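Local coordinates for protein endoglucanase (Humicola insolens, PDB 1DYS) that hydrolyses internal beta-1,4-glucosidic linkages of cellulose as a family 6 endoglucanase, contributing to the recycling of plant biomass, at residues L85-D90 and G100-S105; P119-L124 and I167-A172; R214-N219 and T261-D266; P158-I163 and A201-K206. All coordinates share one frame; numbering follows the deposited sequence. Where two conformers were deposited one is given.

Contact 1. Residues L85-D90 and G100-S105; sequences LYNLPD and GELKLS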
loop_
_atom_site.group_PDB
_atom_site.type_symbol
_atom_site.label_atom_id
_atom_site.label_comp_id
_atom_site.label_asym_id
_atom_site.label_seq_id
_atom_site.Cartn_x
_atom_site.Cartn_y
_atom_site.Cartn_z
ATOM N N LEU A 85 -5.995 7.620 -13.620
ATOM C CA LEU A 85 -5.755 8.733 -12.678
ATOM C C LEU A 85 -6.516 8.293 -11.437
ATOM O O LEU A 85 -7.760 8.239 -11.441
ATOM C CB LEU A 85 -6.313 10.008 -13.329
ATOM C CG LEU A 85 -5.995 11.306 -12.587
ATOM C CD1 LEU A 85 -5.892 12.440 -13.594
ATOM C CD2 LEU A 85 -7.051 11.582 -11.532
ATOM N N TYR A 86 -5.750 7.925 -10.404
ATOM C CA TYR A 86 -6.358 7.287 -9.236
ATOM C C TYR A 86 -5.661 7.672 -7.938
ATOM O O TYR A 86 -4.838 6.899 -7.463
ATOM C CB TYR A 86 -6.315 5.760 -9.450
ATOM C CG TYR A 86 -6.855 4.842 -8.411
ATOM C CD1 TYR A 86 -8.130 4.979 -7.868
ATOM C CD2 TYR A 86 -6.095 3.768 -7.920
ATOM C CE1 TYR A 86 -8.662 4.096 -6.930
ATOM C CE2 TYR A 86 -6.583 2.898 -6.977
ATOM C CZ TYR A 86 -7.865 3.060 -6.476
ATOM O OH TYR A 86 -8.330 2.166 -5.531
ATOM N N ASN A 87 -5.982 8.859 -7.436
ATOM C CA ASN A 87 -5.386 9.247 -6.126
ATOM C C ASN A 87 -6.316 10.145 -5.349
ATOM O O ASN A 87 -5.879 11.034 -4.569
ATOM C CB ASN A 87 -4.025 9.880 -6.390
ATOM C CG ASN A 87 -3.142 9.851 -5.137
ATOM O OD1 ASN A 87 -3.381 9.094 -4.197
ATOM N ND2 ASN A 87 -2.118 10.684 -5.140
ATOM N N LEU A 88 -7.626 9.922 -5.467
ATOM C CA LEU A 88 -8.585 10.780 -4.758
ATOM C C LEU A 88 -8.378 10.799 -3.267
ATOM O O LEU A 88 -8.044 9.815 -2.585
ATOM C CB LEU A 88 -9.992 10.155 -5.011
ATOM C CG LEU A 88 -11.210 11.064 -4.837
ATOM C CD1 LEU A 88 -11.183 12.189 -5.865
ATOM C CD2 LEU A 88 -12.486 10.230 -4.972
ATOM N N PRO A 89 -8.551 11.968 -2.671
ATOM C CA PRO A 89 -8.491 12.041 -1.215
ATOM C C PRO A 89 -9.637 11.213 -0.657
ATOM O O PRO A 89 -10.776 11.174 -1.180
ATOM C CB PRO A 89 -8.652 13.526 -0.831
ATOM C CG PRO A 89 -8.417 14.190 -2.141
ATOM C CD PRO A 89 -8.821 13.261 -3.280
ATOM N N ASP A 90 -9.373 10.426 0.378
ATOM C CA ASP A 90 -10.325 9.517 0.998
ATOM C C ASP A 90 -10.857 8.489 -0.005
ATOM O O ASP A 90 -12.045 8.108 -0.033
ATOM C CB ASP A 90 -11.511 10.274 1.622
ATOM C CG ASP A 90 -11.095 11.013 2.887
ATOM O OD1 ASP A 90 -9.878 11.012 3.187
ATOM O OD2 ASP A 90 -11.989 11.597 3.550
ATOM N N GLY A 100 -5.644 5.307 -0.459
ATOM C CA GLY A 100 -4.440 5.937 -1.029
ATOM C C GLY A 100 -3.778 6.836 0.017
ATOM O O GLY A 100 -4.134 6.942 1.199
ATOM N N GLU A 101 -2.793 7.593 -0.462
ATOM C CA GLU A 101 -1.982 8.436 0.401
ATOM C C GLU A 101 -2.631 9.749 0.802
ATOM O O GLU A 101 -2.135 10.344 1.792
ATOM C CB GLU A 101 -0.621 8.693 -0.286
ATOM C CG GLU A 101 -0.834 9.613 -1.508
ATOM C CD GLU A 101 0.351 9.513 -2.448
ATOM O OE1 GLU A 101 1.373 8.855 -2.151
ATOM O OE2 GLU A 101 0.231 10.121 -3.533
ATOM N N LEU A 102 -3.718 10.163 0.156
ATOM C CA LEU A 102 -4.355 11.449 0.441
ATOM C C LEU A 102 -5.627 11.270 1.264
ATOM O O LEU A 102 -6.439 10.402 1.027
ATOM C CB LEU A 102 -4.700 12.212 -0.842
ATOM C CG LEU A 102 -3.520 12.459 -1.778
ATOM C CD1 LEU A 102 -3.992 13.278 -2.977
ATOM C CD2 LEU A 102 -2.387 13.198 -1.090
ATOM N N LYS A 103 -5.703 12.099 2.287
ATOM C CA LYS A 103 -6.852 12.108 3.207
ATOM C C LYS A 103 -7.399 13.521 3.289
ATOM O O LYS A 103 -6.618 14.483 3.374
ATOM C CB LYS A 103 -6.392 11.632 4.594
ATOM C CG LYS A 103 -5.785 10.225 4.569
ATOM C CD LYS A 103 -5.519 9.681 5.950
ATOM C CE LYS A 103 -5.385 8.147 5.912
ATOM N NZ LYS A 103 -5.191 7.677 7.324
ATOM N N LEU A 104 -8.723 13.658 3.298
ATOM C CA LEU A 104 -9.298 15.007 3.328
ATOM C C LEU A 104 -8.891 15.752 4.585
ATOM O O LEU A 104 -8.561 16.938 4.471
ATOM C CB LEU A 104 -10.807 14.987 3.124
ATOM C CG LEU A 104 -11.275 14.582 1.715
ATOM C CD1 LEU A 104 -12.771 14.350 1.767
ATOM C CD2 LEU A 104 -10.896 15.660 0.709
ATOM N N SER A 105 -8.792 15.046 5.708
ATOM C CA SER A 105 -8.395 15.656 6.970
ATOM C C SER A 105 -6.905 15.956 7.074
ATOM O O SER A 105 -6.464 16.445 8.130
ATOM C CB SER A 105 -8.847 14.710 8.093
ATOM O OG SER A 105 -8.269 13.425 7.940
HETATM O O HOH W 1 -2.167 6.875 -3.072
HETATM O O HOH W 2 -5.382 8.946 -2.125
HETATM O O HOH W 3 -10.842 12.846 5.813
#
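N87 and E101 meet at about a right angle, the amide and carboxylate planes turned 59° from each other. The amide end of N87 gives ND2 to E101 OE2 (2.9 Å), arriving on the anti side of the carboxylate and somewhat out of its plane; the backbone N of I56 is a second donor to the same oxygen. CG of N87 stands anti to the backbone N (chi1 -160°), which turns the amide to the 100-105 side. Its OD1 takes a hydrogen bond from a water 2.8 Å away, and that water accepts from E101 N. An amide suits this place because ND2 donates directly to the E101 carboxylate, while OD1 reaches E101 N through the water.

Next to it, L102 points its CB at the 85-90 segment, and its CD1 rests 3.3 Å from N87 O. P89 lies obliquely against L104, with P89 CB tightly packed on L104 CD2 (3.5 Å). The side chains of D90 and L104 cross at about a right angle: OD1 of D90 accepts L104 N from above the carboxylate plane (2.9 Å), while D90 OD2 lies 3.4 Å from L104 CD1. D90 N in turn bonds L102 O at 3.0 Å, an oxygen also met by S98 OG.

Both segments belong to the long loop between strand 79-85 and helix 108-126, which also carries the probable proton donor D92, bonded by Y86 OH. Having no strand pairing here, the loop is fixed by directional polar links: one backbone bond, two side-chain bonds and bridging waters.

Contact 2. Residues P119-L124 and I167-A172; sequences PFAQKL and ISQLQA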
loop_
_atom_site.group_PDB
_atom_site.type_symbol
_atom_site.label_atom_id
_atom_site.label_comp_id
_atom_site.label_asym_id
_atom_site.label_seq_id
_atom_site.Cartn_x
_atom_site.Cartn_y
_atom_site.Cartn_z
ATOM N N PRO A 119 0.720 18.205 -11.908
ATOM C CA PRO A 119 1.857 17.549 -12.526
ATOM C C PRO A 119 1.384 16.557 -13.580
ATOM O O PRO A 119 2.035 16.417 -14.624
ATOM C CB PRO A 119 2.775 16.948 -11.467
ATOM C CG PRO A 119 2.067 17.309 -10.200
ATOM C CD PRO A 119 0.790 18.072 -10.444
ATOM N N PHE A 120 0.272 15.885 -13.315
ATOM C CA PHE A 120 -0.304 14.966 -14.283
ATOM C C PHE A 120 -0.644 15.734 -15.568
ATOM O O PHE A 120 -0.202 15.335 -16.656
ATOM C CB PHE A 120 -1.568 14.324 -13.711
ATOM C CG PHE A 120 -2.026 13.029 -14.321
ATOM C CD1 PHE A 120 -2.396 12.919 -15.657
ATOM C CD2 PHE A 120 -2.115 11.938 -13.461
ATOM C CE1 PHE A 120 -2.864 11.702 -16.108
ATOM C CE2 PHE A 120 -2.589 10.715 -13.901
ATOM C CZ PHE A 120 -2.936 10.618 -15.244
ATOM N N ALA A 121 -1.325 16.862 -15.372
ATOM C CA ALA A 121 -1.740 17.650 -16.543
ATOM C C ALA A 121 -0.559 18.236 -17.290
ATOM O O ALA A 121 -0.611 18.286 -18.526
ATOM C CB ALA A 121 -2.711 18.718 -16.111
ATOM N N GLN A 122 0.461 18.661 -16.566
ATOM C CA GLN A 122 1.645 19.248 -17.197
ATOM C C GLN A 122 2.280 18.247 -18.147
ATOM O O GLN A 122 2.629 18.586 -19.288
ATOM C CB GLN A 122 2.667 19.653 -16.119
ATOM C CG GLN A 122 3.993 20.175 -16.680
ATOM C CD GLN A 122 4.973 20.459 -15.552
ATOM O OE1 GLN A 122 4.655 20.431 -14.359
ATOM N NE2 GLN A 122 6.219 20.752 -15.911
ATOM N N LYS A 123 2.469 17.007 -17.660
ATOM C CA LYS A 123 3.097 15.985 -18.487
ATOM C C LYS A 123 2.284 15.630 -19.721
ATOM O O LYS A 123 2.834 15.490 -20.814
ATOM C CB LYS A 123 3.184 14.698 -17.617
ATOM C CG LYS A 123 4.342 14.843 -16.619
ATOM C CD LYS A 123 4.372 13.541 -15.799
ATOM C CE LYS A 123 5.285 13.702 -14.576
ATOM N NZ LYS A 123 6.691 13.930 -14.959
ATOM N N LEU A 124 0.954 15.558 -19.593
ATOM C CA LEU A 124 0.158 15.225 -20.784
ATOM C C LEU A 124 0.063 16.411 -21.745
ATOM O O LEU A 124 0.115 16.162 -22.952
ATOM C CB LEU A 124 -1.241 14.751 -20.385
ATOM C CG LEU A 124 -1.392 13.246 -20.122
ATOM C CD1 LEU A 124 -0.497 12.781 -18.979
ATOM C CD2 LEU A 124 -2.837 12.985 -19.716
ATOM N N ILE A 167 -11.021 16.998 -14.231
ATOM C CA ILE A 167 -11.559 17.159 -15.580
ATOM C C ILE A 167 -11.152 18.536 -16.092
ATOM O O ILE A 167 -10.733 18.671 -17.236
ATOM C CB ILE A 167 -13.090 17.048 -15.586
ATOM C CG1 ILE A 167 -13.518 15.623 -15.168
ATOM C CG2 ILE A 167 -13.722 17.355 -16.941
ATOM C CD1 ILE A 167 -14.978 15.451 -14.811
ATOM N N SER A 168 -11.345 19.554 -15.231
ATOM C CA SER A 168 -11.020 20.922 -15.674
ATOM C C SER A 168 -9.588 21.071 -16.131
ATOM O O SER A 168 -9.284 21.908 -17.002
ATOM C CB SER A 168 -11.331 21.952 -14.578
ATOM O OG SER A 168 -10.390 22.066 -13.509
ATOM N N GLN A 169 -8.635 20.366 -15.517
ATOM C CA GLN A 169 -7.242 20.506 -15.889
ATOM C C GLN A 169 -6.767 19.664 -17.070
ATOM O O GLN A 169 -5.623 19.823 -17.491
ATOM C CB GLN A 169 -6.330 20.115 -14.706
ATOM C CG GLN A 169 -6.343 21.181 -13.604
ATOM C CD GLN A 169 -5.402 22.288 -14.056
ATOM O OE1 GLN A 169 -4.223 22.068 -14.383
ATOM N NE2 GLN A 169 -5.950 23.487 -14.168
ATOM N N LEU A 170 -7.601 18.770 -17.583
ATOM C CA LEU A 170 -7.211 17.841 -18.623
ATOM C C LEU A 170 -8.010 17.993 -19.901
ATOM O O LEU A 170 -8.445 17.023 -20.528
ATOM C CB LEU A 170 -7.389 16.399 -18.067
ATOM C CG LEU A 170 -6.389 16.125 -16.931
ATOM C CD1 LEU A 170 -6.777 14.824 -16.202
ATOM C CD2 LEU A 170 -4.956 16.014 -17.390
ATOM N N GLN A 171 -8.316 19.254 -20.257
ATOM C CA GLN A 171 -9.032 19.489 -21.515
ATOM C C GLN A 171 -8.012 19.754 -22.623
ATOM O O GLN A 171 -7.287 20.751 -22.540
ATOM C CB GLN A 171 -9.921 20.715 -21.354
ATOM C CG GLN A 171 -11.041 20.648 -20.363
ATOM C CD GLN A 171 -12.096 19.602 -20.682
ATOM O OE1 GLN A 171 -12.768 19.676 -21.709
ATOM N NE2 GLN A 171 -12.233 18.644 -19.783
ATOM N N ALA A 172 -7.917 18.889 -23.620
ATOM C CA ALA A 172 -6.988 19.082 -24.738
ATOM C C ALA A 172 -7.433 18.168 -25.876
ATOM O O ALA A 172 -8.099 17.163 -25.587
ATOM C CB ALA A 172 -5.564 18.769 -24.350
#
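Two helices of successive beta-alpha-beta crossovers come together where A121, on helix 108-126, faces L170 in the turn that leaves helix 150-169. Alanine suits this place, where the CA atoms of A121 and L170 lie 5.9 Å apart. Its methyl CB points at the turn and sits 3.4 Å from Q169 O, a carbonyl that also accepts a hydrogen bond from K125 NZ. The bent side chain of Q169 brings its OE1 alongside, no nearer than 4.1 Å to A121 CB.

L170 supplies the apolar half. Its CG lies anti to the carbonyl carbon (chi1 -67°), swinging the branch across to the helix, where CD2 touches A121 CA and CB equally, 3.7 Å from each. The same methyl has looser neighbours: L170 CD2 is 4.4 Å from both F120 CD1 and L124 CD2. Within the helix, L124 CD2 lies in the plane of the F120 ring, at its edge.

This seam belongs to the outer helical layer of the distorted beta/alpha barrel of family 6 enzymes. On the sheet side, L85 of strand 79-85 touches both L170 and F120, and L83 touches F120, so leucine and phenylalanine fill the space between helices and parallel sheet with branched or flat hydrocarbon.

The turn is fixed from within its own segment. Q171 folds back to give NE2 to I167 O in a nearly straight bond (3.0 Å, 173°), and L170 N reaches that carbonyl from the opposite face of its plane. Q171 OE1 accepts the backbone N of K212.

Contact 3. Residues R214-N219 and T261-D266; sequences RGFSSN and TQFIID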
loop_
_atom_site.group_PDB
_atom_site.type_symbol
_atom_site.label_atom_id
_atom_site.label_comp_id
_atom_site.label_asym_id
_atom_site.label_seq_id
_atom_site.Cartn_x
_atom_site.Cartn_y
_atom_site.Cartn_z
ATOM N N ARG A 214 -15.155 12.362 -22.752
ATOM C CA ARG A 214 -15.636 11.582 -23.902
ATOM C C ARG A 214 -16.738 10.633 -23.482
ATOM O O ARG A 214 -17.659 10.282 -24.217
ATOM C CB ARG A 214 -14.467 10.811 -24.530
ATOM C CG ARG A 214 -14.882 9.673 -25.460
ATOM C CD ARG A 214 -15.566 10.210 -26.715
ATOM N NE ARG A 214 -15.820 9.079 -27.632
ATOM C CZ ARG A 214 -16.437 9.304 -28.807
ATOM N NH1 ARG A 214 -16.844 10.524 -29.152
ATOM N NH2 ARG A 214 -16.658 8.270 -29.610
ATOM N N GLY A 215 -16.648 10.154 -22.239
ATOM C CA GLY A 215 -17.563 9.197 -21.719
ATOM C C GLY A 215 -17.010 8.514 -20.461
ATOM O O GLY A 215 -16.606 9.230 -19.555
ATOM N N PHE A 216 -17.233 7.210 -20.386
ATOM C CA PHE A 216 -17.086 6.487 -19.124
ATOM C C PHE A 216 -16.256 5.214 -19.206
ATOM O O PHE A 216 -16.133 4.704 -20.317
ATOM C CB PHE A 216 -18.502 6.063 -18.592
ATOM C CG PHE A 216 -19.453 7.253 -18.675
ATOM C CD1 PHE A 216 -19.341 8.273 -17.757
ATOM C CD2 PHE A 216 -20.353 7.364 -19.738
ATOM C CE1 PHE A 216 -20.135 9.407 -17.834
ATOM C CE2 PHE A 216 -21.148 8.490 -19.803
ATOM C CZ PHE A 216 -21.043 9.505 -18.879
ATOM N N SER A 217 -15.826 4.684 -18.054
ATOM C CA SER A 217 -15.171 3.373 -18.097
ATOM C C SER A 217 -15.952 2.456 -17.160
ATOM O O SER A 217 -16.600 2.949 -16.235
ATOM C CB SER A 217 -13.695 3.445 -17.694
ATOM O OG SER A 217 -13.509 4.040 -16.395
ATOM N N SER A 218 -15.882 1.145 -17.403
ATOM C CA SER A 218 -16.576 0.205 -16.512
ATOM C C SER A 218 -15.850 -1.130 -16.505
ATOM O O SER A 218 -15.037 -1.432 -17.383
ATOM C CB SER A 218 -18.033 0.050 -16.930
ATOM O OG SER A 218 -18.099 -0.716 -18.127
ATOM N N ASN A 219 -16.155 -1.900 -15.453
ATOM C CA ASN A 219 -15.584 -3.217 -15.224
ATOM C C ASN A 219 -14.101 -3.147 -14.867
ATOM O O ASN A 219 -13.446 -4.225 -14.929
ATOM C CB ASN A 219 -15.775 -4.157 -16.434
ATOM C CG ASN A 219 -15.926 -5.631 -16.055
ATOM O OD1 ASN A 219 -16.657 -5.869 -15.094
ATOM N ND2 ASN A 219 -15.268 -6.495 -16.827
ATOM N N THR A 261 -21.957 9.800 -23.706
ATOM C CA THR A 261 -22.455 8.429 -23.679
ATOM C C THR A 261 -21.449 7.303 -23.857
ATOM O O THR A 261 -21.852 6.148 -23.648
ATOM C CB THR A 261 -23.392 8.298 -24.930
ATOM O OG1 THR A 261 -22.677 8.711 -26.099
ATOM C CG2 THR A 261 -24.633 9.163 -24.787
ATOM N N GLN A 262 -20.236 7.533 -24.288
ATOM C CA GLN A 262 -19.318 6.525 -24.772
ATOM C C GLN A 262 -18.511 5.762 -23.729
ATOM O O GLN A 262 -17.974 6.393 -22.846
ATOM C CB GLN A 262 -18.359 7.098 -25.821
ATOM C CG GLN A 262 -19.120 7.730 -26.996
ATOM C CD GLN A 262 -20.039 6.728 -27.693
ATOM O OE1 GLN A 262 -21.250 6.834 -27.582
ATOM N NE2 GLN A 262 -19.488 5.741 -28.382
ATOM N N PHE A 263 -18.425 4.437 -23.878
ATOM C CA PHE A 263 -17.724 3.639 -22.872
ATOM C C PHE A 263 -16.433 3.005 -23.367
ATOM O O PHE A 263 -16.265 2.694 -24.531
ATOM C CB PHE A 263 -18.589 2.422 -22.456
ATOM C CG PHE A 263 -19.554 2.725 -21.355
ATOM C CD1 PHE A 263 -20.623 3.581 -21.588
ATOM C CD2 PHE A 263 -19.379 2.288 -20.051
ATOM C CE1 PHE A 263 -21.498 3.923 -20.599
ATOM C CE2 PHE A 263 -20.270 2.597 -19.060
ATOM C CZ PHE A 263 -21.356 3.440 -19.298
ATOM N N ILE A 264 -15.535 2.700 -22.432
ATOM C CA ILE A 264 -14.399 1.816 -22.659
ATOM C C ILE A 264 -14.578 0.749 -21.563
ATOM O O ILE A 264 -15.011 1.135 -20.498
ATOM C CB ILE A 264 -12.960 2.286 -22.707
ATOM C CG1 ILE A 264 -12.629 3.126 -21.460
ATOM C CG2 ILE A 264 -12.777 3.117 -23.983
ATOM C CD1 ILE A 264 -11.279 3.802 -21.481
ATOM N N ILE A 265 -14.473 -0.540 -21.900
ATOM C CA ILE A 265 -14.848 -1.577 -20.924
ATOM C C ILE A 265 -13.688 -2.537 -20.725
ATOM O O ILE A 265 -13.110 -3.071 -21.653
ATOM C CB ILE A 265 -16.032 -2.435 -21.427
ATOM C CG1 ILE A 265 -17.281 -1.550 -21.480
ATOM C CG2 ILE A 265 -16.322 -3.607 -20.482
ATOM C CD1 ILE A 265 -18.589 -2.214 -21.761
ATOM N N ASP A 266 -13.286 -2.723 -19.461
ATOM C CA ASP A 266 -12.133 -3.566 -19.151
ATOM C C ASP A 266 -12.555 -5.028 -19.365
ATOM O O ASP A 266 -13.638 -5.399 -18.894
ATOM C CB ASP A 266 -11.808 -3.423 -17.650
ATOM C CG ASP A 266 -10.418 -3.904 -17.261
ATOM O OD1 ASP A 266 -9.622 -4.441 -18.060
ATOM O OD2 ASP A 266 -10.073 -3.746 -16.044
HETATM O O HOH W 4 -19.909 10.975 -25.653
#
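T261 sets its CA at the edge of the F216 ring, 4.1 Å from F216 CE2, just where strand 262-266 begins to run parallel to strand 215-218 in the central sheet of the family 6 barrel. A water joins T261 N to R214 O, and T261 OG1 donates in plane to a lone pair of Q262 OE1.

Q262 CG, anti to the carbonyl carbon (chi1 -56°), lies over one face of the R214 guanidinium, 3.6 Å from R214 CZ; the bend at chi2 then turns the amide. D304 takes a salt bridge from R214 NE and a hydrogen bond from Q262 NE2. Q262 O accepts F216 N at 2.7 Å and a CA-H...O contact from G215 CA at 3.0 Å; glycine suits a place with no room for a side chain beside that oxygen.

F263 lies on the other face of the sheet. F216 CB sits over its ring, 4.0 Å from the ring centroid, while the two phenyl planes make 52°. Helix 243-255 covers this aromatic pair through A247 and I250, against F263, and M254, against F216.

I264 returns to the face of S217: its N bonds F216 O, its O receives S218 N, and its CG1 packs 3.9 Å from S217 CB. The hydroxyl of S217 turns to D180. I265 CG1 lies 3.6 Å from S218 OG, whose polar partner is E243.

D266 closes the pair near the substrate site, its carboxylate accepting backbone N-H groups of V309, S221 and probable substrate-binding K310. D266 N bonds S218 O, and N219 ND2 reaches D266 O almost straight, 2.9 Å at 175°.

Contact 4. Residues P158-I163 and A201-K206; sequences PQQEAI and ATILQK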
loop_
_atom_site.group_PDB
_atom_site.type_symbol
_atom_site.label_atom_id
_atom_site.label_comp_id
_atom_site.label_asym_id
_atom_site.label_seq_id
_atom_site.Cartn_x
_atom_site.Cartn_y
_atom_site.Cartn_z
ATOM N N PRO A 158 -16.125 17.490 -1.212
ATOM C CA PRO A 158 -14.755 17.672 -1.642
ATOM C C PRO A 158 -14.388 16.675 -2.739
ATOM O O PRO A 158 -13.619 17.002 -3.670
ATOM C CB PRO A 158 -13.889 17.458 -0.377
ATOM C CG PRO A 158 -14.888 17.813 0.720
ATOM C CD PRO A 158 -16.221 17.251 0.230
ATOM N N GLN A 159 -14.936 15.468 -2.699
ATOM C CA GLN A 159 -14.536 14.514 -3.764
ATOM C C GLN A 159 -15.108 14.940 -5.104
ATOM O O GLN A 159 -14.445 14.834 -6.151
ATOM C CB GLN A 159 -14.865 13.072 -3.409
ATOM C CG GLN A 159 -13.981 12.462 -2.335
ATOM C CD GLN A 159 -14.391 11.017 -2.083
ATOM O OE1 GLN A 159 -15.509 10.615 -2.342
ATOM N NE2 GLN A 159 -13.461 10.224 -1.582
ATOM N N GLN A 160 -16.313 15.503 -5.113
ATOM C CA GLN A 160 -16.896 16.002 -6.361
ATOM C C GLN A 160 -16.068 17.151 -6.898
ATOM O O GLN A 160 -15.762 17.259 -8.088
ATOM C CB GLN A 160 -18.345 16.434 -6.204
ATOM C CG GLN A 160 -19.319 15.300 -5.875
ATOM C CD GLN A 160 -20.718 15.847 -5.650
ATOM O OE1 GLN A 160 -20.905 17.056 -5.496
ATOM N NE2 GLN A 160 -21.742 15.011 -5.598
ATOM N N GLU A 161 -15.627 18.042 -5.989
ATOM C CA GLU A 161 -14.761 19.142 -6.370
ATOM C C GLU A 161 -13.417 18.625 -6.892
ATOM O O GLU A 161 -12.890 19.146 -7.877
ATOM C CB GLU A 161 -14.526 20.091 -5.182
ATOM C CG GLU A 161 -13.535 21.197 -5.520
ATOM C CD GLU A 161 -13.407 22.245 -4.429
ATOM O OE1 GLU A 161 -14.285 22.285 -3.540
ATOM O OE2 GLU A 161 -12.444 23.042 -4.462
ATOM N N ALA A 162 -12.877 17.568 -6.262
ATOM C CA ALA A 162 -11.619 17.010 -6.739
ATOM C C ALA A 162 -11.716 16.472 -8.166
ATOM O O ALA A 162 -10.826 16.720 -8.986
ATOM C CB ALA A 162 -11.121 15.860 -5.864
ATOM N N ILE A 163 -12.771 15.711 -8.428
ATOM C CA ILE A 163 -12.905 15.105 -9.765
ATOM C C ILE A 163 -13.171 16.182 -10.823
ATOM O O ILE A 163 -12.596 16.233 -11.930
ATOM C CB ILE A 163 -13.993 14.037 -9.750
ATOM C CG1 ILE A 163 -13.659 12.877 -8.797
ATOM C CG2 ILE A 163 -14.115 13.504 -11.184
ATOM C CD1 ILE A 163 -14.714 11.777 -8.755
ATOM N N ALA A 201 -23.738 14.329 -13.857
ATOM C CA ALA A 201 -24.132 15.696 -14.208
ATOM C C ALA A 201 -23.580 16.685 -13.169
ATOM O O ALA A 201 -23.085 17.741 -13.574
ATOM C CB ALA A 201 -25.624 15.878 -14.397
ATOM N N THR A 202 -23.703 16.400 -11.890
ATOM C CA THR A 202 -23.200 17.285 -10.838
ATOM C C THR A 202 -21.705 17.502 -10.954
ATOM O O THR A 202 -21.247 18.636 -10.811
ATOM C CB THR A 202 -23.551 16.706 -9.462
ATOM O OG1 THR A 202 -24.976 16.662 -9.349
ATOM C CG2 THR A 202 -22.949 17.513 -8.326
ATOM N N ILE A 203 -20.925 16.433 -11.161
ATOM C CA ILE A 203 -19.490 16.562 -11.336
ATOM C C ILE A 203 -19.102 17.392 -12.543
ATOM O O ILE A 203 -18.135 18.165 -12.469
ATOM C CB ILE A 203 -18.808 15.174 -11.447
ATOM C CG1 ILE A 203 -18.813 14.595 -10.027
ATOM C CG2 ILE A 203 -17.418 15.213 -12.048
ATOM C CD1 ILE A 203 -18.650 13.098 -9.991
ATOM N N LEU A 204 -19.787 17.225 -13.665
ATOM C CA LEU A 204 -19.473 17.994 -14.866
ATOM C C LEU A 204 -19.784 19.476 -14.675
ATOM O O LEU A 204 -19.030 20.348 -15.140
ATOM C CB LEU A 204 -20.235 17.415 -16.066
ATOM C CG LEU A 204 -19.621 16.098 -16.586
ATOM C CD1 LEU A 204 -20.442 15.529 -17.723
ATOM C CD2 LEU A 204 -18.203 16.352 -17.069
ATOM N N GLN A 205 -20.869 19.786 -13.954
ATOM C CA GLN A 205 -21.142 21.202 -13.666
ATOM C C GLN A 205 -19.968 21.834 -12.921
ATOM O O GLN A 205 -19.551 22.940 -13.264
ATOM C CB GLN A 205 -22.393 21.389 -12.829
ATOM C CG GLN A 205 -23.676 20.869 -13.452
ATOM C CD GLN A 205 -24.838 21.024 -12.482
ATOM O OE1 GLN A 205 -25.625 20.104 -12.244
ATOM N NE2 GLN A 205 -24.941 22.216 -11.902
ATOM N N LYS A 206 -19.425 21.146 -11.916
ATOM C CA LYS A 206 -18.283 21.616 -11.152
ATOM C C LYS A 206 -17.008 21.731 -11.958
ATOM O O LYS A 206 -16.236 22.680 -11.714
ATOM C CB LYS A 206 -18.049 20.707 -9.931
ATOM C CG LYS A 206 -19.338 20.532 -9.157
ATOM C CD LYS A 206 -19.120 20.095 -7.727
ATOM C CE LYS A 206 -20.440 19.674 -7.092
ATOM N NZ LYS A 206 -21.438 20.788 -7.118
#
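Q160 lies against T202, I203 and K206 where two barrel-flanking helices pack, 150-169 and 190-207, which precede and follow strand 175-180 in the chain. Over these segments the axes come within 8.5 Å and cross at -60°.

The side chain of Q160 leaves its helix with CG anti to the carbonyl carbon (chi1 -66°) and then runs extended toward the neighbouring helix. Q160 CB meets the aliphatic part of K206, whose CD and CE both lie 4.0 Å from it. CG comes next to I203, 4.2 Å from I203 CG1. CD lies beside the T202 methyl, 3.9 Å from T202 CG2. At the tip the amide divides its partners. Q160 OE1 is pressed to K206 CE at 3.1 Å, a carbon probably polarised by the adjoining ammonium group. Q160 OE1 also lies 3.5 Å from T202 CG2, whereas NE2 donates to E199 OE2, a turn earlier on helix 190-207. Glutamine suits this buried place between the helices, since its methylenes pack on apolar atoms while its amide finds a polar partner.

T202 turns its methyl to Q160, and its hydroxyl goes to Q198 O of its own helix. K206 is itself exposed, and a long aliphatic chain lets it pack on Q160 from there.

Deeper in, the beta-branched pair carries the packing beside helix 140-146, whose A140 and M144 touch I163 and whose I141 touches I203. I163 CG2 and I203 CG2 meet methyl to methyl at 3.8 Å.

How the contacts relate
Contact 3 lies nearest the centre of the chain, about 9 Å from it, and is built chiefly on backbone bonds between two parallel strands; contacts 1, 2 and 4 sit about 17 to 19 Å out, in the loops and helices round that sheet. Contacts 1, 2 and 3 are nonetheless buried, and contact 4 partly so, with an exposed edge at K206. Contact 1 mixes one backbone bond with carboxylate and amide side chains and water, while contacts 2 and 4 have no hydrogen bond across them and depend on shape. Contacts 2 and 4 share helix 150-169, I167 touching I203. L85 of contact 1 packs on F120 and L170 of contact 2, and its P89 O probably accepts Q159 NE2 of contact 4.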